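Local coordinates for transcobalamin-1 (Homo sapiens, PDB 4KKI), which carries vitamin B12, binding it with femtomolar affinity and shielding it from stomach acid, at residues I66-Q69 against T70-Q73. Numbering follows the deposited sequence.
Sequences IQIQ and TLMQ
Ile-68 meets Thr-70, Leu-71 and Met-72 where a loop turns into helix 69-85. It holds the N-cap position of that helix. An isoleucine has no polar side-chain atom with which to cap, so its part in the turn is played by the backbone and by its methyl branch. Ile-68 O accepts from Met-72 N at 2.8 Å, which closes the first helical turn. The side chain has CG2 anti to the backbone N, and this carries the methyl forward to the start of the helix. There Ile-68 CG2 packs against Leu-71 CD1 at 3.7 Å, the two side chains lying alongside each other and pointing the same way. Ile-68 CG2 also lies 3.5 Å from Thr-70 OG1. That hydroxyl is hydrogen-bonded to Asn-47 outside the turn. Leu-61 and Ile-44 also touch both Ile-68 and Leu-71, so this apolar pair joins the helix start to helices 55-63 and 37-45.

Gln-69 follows as the first helical residue. Gln-69 O accepts from Gln-73 N at 2.8 Å. The Gln-69 side chain turns about the CB-CG bond (chi2 62°), which brings its amide to that of Gln-73, whose chain runs straight from CG to its amide. Gln-69 NE2 donates to Gln-73 OE1 at 2.9 Å with an N-H...O angle of 164°. The acceptor lies in the amide plane of Gln-69, but the donor is tilted 22° from the carbonyl plane of Gln-73. The two amide planes are steeply turned against each other. Two backbone bonds thus set the helix start, Ile-68 CG2 and Leu-71 CD1 pack on the side facing helices 37-45 and 55-63, and one amide-amide bond links exposed side chains, away from the cobalamin site.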
# COMPACT_ATOMS: atom_id res chain seq x y z
N ILE A 66 -3.74 13.59 14.21
CA ILE A 66 -4.08 12.73 15.33
C ILE A 66 -2.84 12.08 15.92
O ILE A 66 -2.05 11.46 15.20
CB ILE A 66 -5.07 11.63 14.92
CG1 ILE A 66 -6.40 12.24 14.48
CG2 ILE A 66 -5.30 10.66 16.06
CD1 ILE A 66 -7.43 11.21 14.06
N GLN A 67 -2.66 12.23 17.22
CA GLN A 67 -1.54 11.59 17.91
C GLN A 67 -2.06 10.52 18.86
O GLN A 67 -2.95 10.78 19.67
CB GLN A 67 -0.71 12.63 18.65
CG GLN A 67 -0.18 13.74 17.76
CD GLN A 67 0.68 14.73 18.51
OE1 GLN A 67 0.20 15.79 18.93
NE2 GLN A 67 1.96 14.40 18.68
N ILE A 68 -1.52 9.32 18.74
CA ILE A 68 -1.88 8.23 19.64
C ILE A 68 -0.62 7.71 20.31
O ILE A 68 0.22 7.09 19.67
CB ILE A 68 -2.58 7.07 18.89
CG1 ILE A 68 -3.86 7.57 18.22
CG2 ILE A 68 -2.89 5.93 19.85
CD1 ILE A 68 -4.87 8.14 19.19
N GLN A 69 -0.51 7.98 21.61
CA GLN A 69 0.70 7.69 22.36
C GLN A 69 1.15 6.23 22.30
O GLN A 69 2.32 5.96 22.01
CB GLN A 69 0.54 8.12 23.82
CG GLN A 69 1.80 7.95 24.65
CD GLN A 69 2.94 8.81 24.14
OE1 GLN A 69 2.72 9.87 23.54
NE2 GLN A 69 4.17 8.36 24.36
N THR A 70 0.23 5.31 22.57
CA THR A 70 0.56 3.89 22.58
C THR A 70 1.13 3.42 21.25
O THR A 70 2.13 2.70 21.21
CB THR A 70 -0.68 3.03 22.93
OG1 THR A 70 -1.77 3.41 22.08
CG2 THR A 70 -1.07 3.22 24.38
N LEU A 71 0.49 3.83 20.16
CA LEU A 71 0.95 3.48 18.82
C LEU A 71 2.27 4.18 18.51
O LEU A 71 3.14 3.61 17.85
CB LEU A 71 -0.11 3.84 17.78
CG LEU A 71 -1.39 3.00 17.84
CD1 LEU A 71 -2.48 3.60 16.97
CD2 LEU A 71 -1.09 1.56 17.43
N MET A 72 2.41 5.41 18.99
CA MET A 72 3.65 6.17 18.81
C MET A 72 4.82 5.45 19.48
O MET A 72 5.90 5.33 18.90
CB MET A 72 3.49 7.58 19.37
CG MET A 72 4.77 8.39 19.36
SD MET A 72 5.29 8.79 17.69
CE MET A 72 3.90 9.77 17.14
N GLN A 73 4.60 4.98 20.70
CA GLN A 73 5.61 4.24 21.44
C GLN A 73 5.96 2.93 20.74
O GLN A 73 7.12 2.53 20.69
CB GLN A 73 5.14 3.95 22.87
CG GLN A 73 5.00 5.19 23.73
CD GLN A 73 4.25 4.93 25.02
OE1 GLN A 73 4.04 5.84 25.82
NE2 GLN A 73 3.84 3.68 25.24